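PDB 2O3I: DUF917 domain-containing protein from Chromobacterium violaceum, which is of unknown function but, with its two S-Me-THD-like domains, is probably related to S-methyl thiohydantoin desulfurases. Local coordinates for residues E4-P7 and S8-E11; M247-F250 and L251-L255. The protein carries 2 engineered substitutions. All blocks are in the same frame, centred on the assembly; numbering follows the deposited sequence.

Contact 1: residues E4-P7 and S8-E11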
loop_
_atom_site.group_PDB
_atom_site.type_symbol
_atom_site.label_atom_id
_atom_site.label_comp_id
_atom_site.label_asym_id
_atom_site.label_seq_id
_atom_site.Cartn_x
_atom_site.Cartn_y
_atom_site.Cartn_z
ATOM N N GLU A 4 1.992 -38.209 -4.348
ATOM C CA GLU A 4 1.100 -37.545 -3.405
ATOM C C GLU A 4 1.609 -37.505 -1.970
ATOM O O GLU A 4 2.405 -38.351 -1.542
ATOM C CB GLU A 4 -0.308 -38.170 -3.451
ATOM C CG GLU A 4 -0.394 -39.632 -3.083
ATOM C CD GLU A 4 -1.798 -40.213 -3.276
ATOM O OE1 GLU A 4 -2.038 -41.339 -2.798
ATOM O OE2 GLU A 4 -2.659 -39.555 -3.905
ATOM N N LEU A 5 1.144 -36.499 -1.233
ATOM C CA LEU A 5 1.542 -36.314 0.157
ATOM C C LEU A 5 0.380 -36.630 1.077
ATOM O O LEU A 5 -0.772 -36.411 0.722
ATOM C CB LEU A 5 1.970 -34.864 0.402
ATOM C CG LEU A 5 3.086 -34.242 -0.437
ATOM C CD1 LEU A 5 3.094 -32.732 -0.207
ATOM C CD2 LEU A 5 4.424 -34.856 -0.066
ATOM N N SER A 6 0.696 -37.136 2.262
ATOM C CA SER A 6 -0.304 -37.456 3.269
ATOM C C SER A 6 0.029 -36.573 4.474
ATOM O O SER A 6 1.091 -35.961 4.518
ATOM C CB SER A 6 -0.207 -38.928 3.664
ATOM O OG SER A 6 0.989 -39.173 4.390
ATOM N N PRO A 7 -0.875 -36.486 5.463
ATOM C CA PRO A 7 -0.560 -35.644 6.621
ATOM C C PRO A 7 0.784 -35.990 7.273
ATOM O O PRO A 7 1.560 -35.102 7.612
ATOM C CB PRO A 7 -1.740 -35.892 7.550
ATOM C CG PRO A 7 -2.884 -36.055 6.567
ATOM C CD PRO A 7 -2.272 -36.957 5.514
ATOM N N SER A 8 1.065 -37.279 7.421
ATOM C CA SER A 8 2.312 -37.709 8.049
ATOM C C SER A 8 3.562 -37.334 7.250
ATOM O O SER A 8 4.676 -37.404 7.762
ATOM C CB SER A 8 2.283 -39.216 8.299
ATOM O OG SER A 8 2.276 -39.925 7.080
ATOM N N ASP A 9 3.380 -36.924 5.999
ATOM C CA ASP A 9 4.516 -36.517 5.172
ATOM C C ASP A 9 4.899 -35.047 5.398
ATOM O O ASP A 9 5.979 -34.616 5.001
ATOM C CB ASP A 9 4.203 -36.704 3.685
ATOM C CG ASP A 9 4.071 -38.157 3.290
ATOM O OD1 ASP A 9 4.768 -39.005 3.888
ATOM O OD2 ASP A 9 3.278 -38.444 2.364
ATOM N N LEU A 10 4.018 -34.281 6.032
ATOM C CA LEU A 10 4.290 -32.868 6.257
ATOM C C LEU A 10 5.427 -32.604 7.239
ATOM O O LEU A 10 6.165 -31.630 7.087
ATOM C CB LEU A 10 3.017 -32.149 6.728
ATOM C CG LEU A 10 1.819 -32.216 5.774
ATOM C CD1 LEU A 10 0.676 -31.421 6.349
ATOM C CD2 LEU A 10 2.208 -31.665 4.397
ATOM N N GLU A 11 5.575 -33.468 8.238
ATOM C CA GLU A 11 6.627 -33.288 9.235
ATOM C C GLU A 11 8.015 -33.450 8.622
ATOM O O GLU A 11 8.890 -32.608 8.829
ATOM C CB GLU A 11 6.436 -34.262 10.404
ATOM C CG GLU A 11 7.609 -34.330 11.372
ATOM C CD GLU A 11 7.921 -33.001 12.062
ATOM O OE1 GLU A 11 8.961 -32.926 12.747
ATOM O OE2 GLU A 11 7.138 -32.038 11.934
HETATM O O HOH W 1 1.676 -40.209 0.839
HETATM O O HOH W 2 3.309 -35.000 9.757
#

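Contact 2: residues M247-F250 and L251-L255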
loop_
_atom_site.group_PDB
_atom_site.type_symbol
_atom_site.label_atom_id
_atom_site.label_comp_id
_atom_site.label_asym_id
_atom_site.label_seq_id
_atom_site.Cartn_x
_atom_site.Cartn_y
_atom_site.Cartn_z
HETATM N N MSE A 247 25.573 -35.660 7.351
HETATM C CA MSE A 247 24.707 -34.817 6.528
HETATM C C MSE A 247 25.338 -34.632 5.158
HETATM O O MSE A 247 24.671 -34.782 4.131
HETATM C CB MSE A 247 24.480 -33.456 7.204
HETATM C CG MSE A 247 23.776 -32.420 6.332
HETATM SE SE MSE A 247 22.070 -33.015 5.592
HETATM C CE MSE A 247 20.886 -32.160 6.860
ATOM N N LEU A 248 26.631 -34.318 5.148
ATOM C CA LEU A 248 27.354 -34.130 3.897
ATOM C C LEU A 248 27.373 -35.433 3.096
ATOM O O LEU A 248 27.230 -35.420 1.872
ATOM C CB LEU A 248 28.787 -33.667 4.169
ATOM C CG LEU A 248 28.930 -32.290 4.819
ATOM C CD1 LEU A 248 30.389 -32.071 5.180
ATOM C CD2 LEU A 248 28.438 -31.198 3.873
ATOM N N ASP A 249 27.549 -36.555 3.785
ATOM C CA ASP A 249 27.556 -37.838 3.102
ATOM C C ASP A 249 26.203 -38.050 2.416
ATOM O O ASP A 249 26.152 -38.340 1.221
ATOM C CB ASP A 249 27.843 -38.980 4.090
ATOM C CG ASP A 249 29.308 -39.029 4.527
ATOM O OD1 ASP A 249 30.098 -38.172 4.077
ATOM O OD2 ASP A 249 29.675 -39.926 5.322
ATOM N N PHE A 250 25.119 -37.875 3.169
ATOM C CA PHE A 250 23.760 -38.055 2.644
ATOM C C PHE A 250 23.497 -37.158 1.443
ATOM O O PHE A 250 22.985 -37.606 0.410
ATOM C CB PHE A 250 22.712 -37.750 3.726
ATOM C CG PHE A 250 21.287 -38.002 3.285
ATOM C CD1 PHE A 250 20.736 -39.279 3.354
ATOM C CD2 PHE A 250 20.507 -36.969 2.771
ATOM C CE1 PHE A 250 19.435 -39.520 2.917
ATOM C CE2 PHE A 250 19.211 -37.205 2.331
ATOM C CZ PHE A 250 18.674 -38.481 2.404
ATOM N N LEU A 251 23.834 -35.883 1.592
ATOM C CA LEU A 251 23.632 -34.912 0.530
ATOM C C LEU A 251 24.322 -35.334 -0.755
ATOM O O LEU A 251 23.746 -35.249 -1.837
ATOM C CB LEU A 251 24.164 -33.543 0.956
ATOM C CG LEU A 251 23.417 -32.793 2.068
ATOM C CD1 LEU A 251 24.268 -31.611 2.533
ATOM C CD2 LEU A 251 22.064 -32.312 1.569
ATOM N N ARG A 252 25.560 -35.795 -0.623
ATOM C CA ARG A 252 26.345 -36.204 -1.775
ATOM C C ARG A 252 25.850 -37.494 -2.417
ATOM O O ARG A 252 25.600 -37.538 -3.624
ATOM C CB ARG A 252 27.811 -36.357 -1.369
ATOM C CG ARG A 252 28.748 -36.632 -2.527
ATOM C CD ARG A 252 30.173 -36.851 -2.047
ATOM N NE ARG A 252 30.287 -38.009 -1.160
ATOM C CZ ARG A 252 30.275 -37.956 0.170
ATOM N NH1 ARG A 252 30.158 -36.791 0.799
ATOM N NH2 ARG A 252 30.376 -39.079 0.874
ATOM N N ARG A 253 25.695 -38.534 -1.601
ATOM C CA ARG A 253 25.260 -39.848 -2.073
ATOM C C ARG A 253 23.773 -39.986 -2.414
ATOM O O ARG A 253 23.423 -40.656 -3.381
ATOM C CB ARG A 253 25.631 -40.909 -1.032
ATOM C CG ARG A 253 27.112 -40.936 -0.682
ATOM C CD ARG A 253 27.395 -41.881 0.479
ATOM N NE ARG A 253 28.792 -41.813 0.905
ATOM C CZ ARG A 253 29.260 -42.337 2.035
ATOM N NH1 ARG A 253 28.443 -42.976 2.865
ATOM N NH2 ARG A 253 30.545 -42.210 2.343
ATOM N N GLU A 254 22.904 -39.361 -1.626
ATOM C CA GLU A 254 21.470 -39.468 -1.861
ATOM C C GLU A 254 20.807 -38.352 -2.668
ATOM O O GLU A 254 19.797 -38.590 -3.325
ATOM C CB GLU A 254 20.739 -39.620 -0.527
ATOM C CG GLU A 254 21.045 -40.917 0.191
ATOM C CD GLU A 254 20.491 -42.129 -0.530
ATOM O OE1 GLU A 254 20.772 -43.261 -0.085
ATOM O OE2 GLU A 254 19.771 -41.955 -1.537
ATOM N N LEU A 255 21.349 -37.139 -2.618
ATOM C CA LEU A 255 20.756 -36.033 -3.365
ATOM C C LEU A 255 21.726 -35.417 -4.374
ATOM O O LEU A 255 21.398 -34.444 -5.049
ATOM C CB LEU A 255 20.241 -34.960 -2.397
ATOM C CG LEU A 255 19.166 -35.442 -1.418
ATOM C CD1 LEU A 255 18.922 -34.384 -0.353
ATOM C CD2 LEU A 255 17.888 -35.771 -2.166
#

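Contact 1: residues E4-P7 and S8-E11
Asp-9 folds its side chain back over Ser-6 where the edge strand 3-5 gives way to helix 10-19. The backbone makes the turn with two overlapping type I turns: Asp-9 N donates to Ser-6 O at 2.9 Å, and Leu-10 N donates to Pro-7 O at 3.0 Å. From this backbone the Asp-9 side chain sets out with CG beside its own N and opposite its carbonyl carbon (chi1 -68°), a course that carries it toward the strand end. Its CB passes 3.3 Å from Ser-6 O, and on the apolar side CD2 of Leu-5 lies 4.2 Å from the same CB. Beyond CG the carboxylate divides its work. OD2 receives the backbone N-H of Ser-6 at 2.9 Å, on its anti side and 35° out of the carboxylate plane. The Ser-6 hydroxyl adds a second, weak bond, OG to OD2 at 3.1 Å; with chi1 at 69°, OG is placed between the backbone N and carbonyl carbon of its own residue. A water 2.8 Å from OD2 gives the third bond and also donates to Glu-4 O, tying the carboxylate to the strand. OD1 faces away to a long, weak ion pair with Arg-234 of helix 225-237. A second water bridges Pro-7 O and Glu-11 N, while Leu-5 is held against strand 49-52. Two firm donors, Ser-6 N and a water, and the weaker Ser-6 hydroxyl converge on OD2, which should favour a negatively charged Asp-9 and limit rotation of its carboxylate, consistent with a firmly held bend.

Contact 2: residues M247-F250 and L251-L255
Helix 244-255 carries side-chain pairs three to five residues apart: a salt-bridge network of Asp-249 with Arg-252 and Arg-253, a CH-pi contact of Phe-250 with Glu-254, and apolar contacts that include Met-247 with Leu-251. The two arginines use the carboxylate differently. Arg-252, bent at chi3, brings NH2 to OD1 of Asp-249 at 3.3 Å, a weak hydrogen bond within a salt bridge; OD1 lies in the guanidinium plane, and carboxylate and guanidinium are nearly perpendicular at 82°. Arg-253 runs out extended and stacks its guanidinium against the carboxylate, the planes 23° apart. Its NH2 is 3.9 Å from Asp-249 OD2, a long pairing of charges in which no N-H points at the oxygen. Asp-249 thus balances charge from both arginines, one oxygen facing each guanidinium.

The selenium of Met-247, a selenomethionine that touches Leu-232 of helix 225-237, meets Leu-251 CG at 3.8 Å; Leu-251 packs on Leu-358 of strand 352-358. With CG opposite the backbone N (chi1 -176°), the Phe-250 ring lies beneath Glu-254 CB and near Leu-255, whose CD1 is 3.9 Å from Phe-250 CE2. Glu-254 bends at chi2 and sends OE2 to a salt bridge with Lys-231, while its aliphatic part covers the phenylalanine: CB sits over the centre of one face, 3.7 Å from the Phe-250 ring centroid, and CG lies 3.5 Å from CE1.

Contact 1 precedes contact 2 along the chain; residues 8-11 fall within the N-terminal S-Me-THD-like region, and contact 2 within the C-terminal one. Their centres are 22 Å apart and their nearest atoms about 12 Å, so they do not touch. Helix 225-237 joins them: Leu-230 and Gln-237 meet side chains of residues 4-11, and Lys-231, Leu-232 and Ala-235 meet those of residues 247-255. Contact 1 starts from an outermost strand of the mixed sheet, while helix 244-255 packs on strand 352-358 of the antiparallel sheet. The loop residue Phe-20, just after helix 10-19, also touches Leu-255; with helix 225-237 it probably helps connect the two regions.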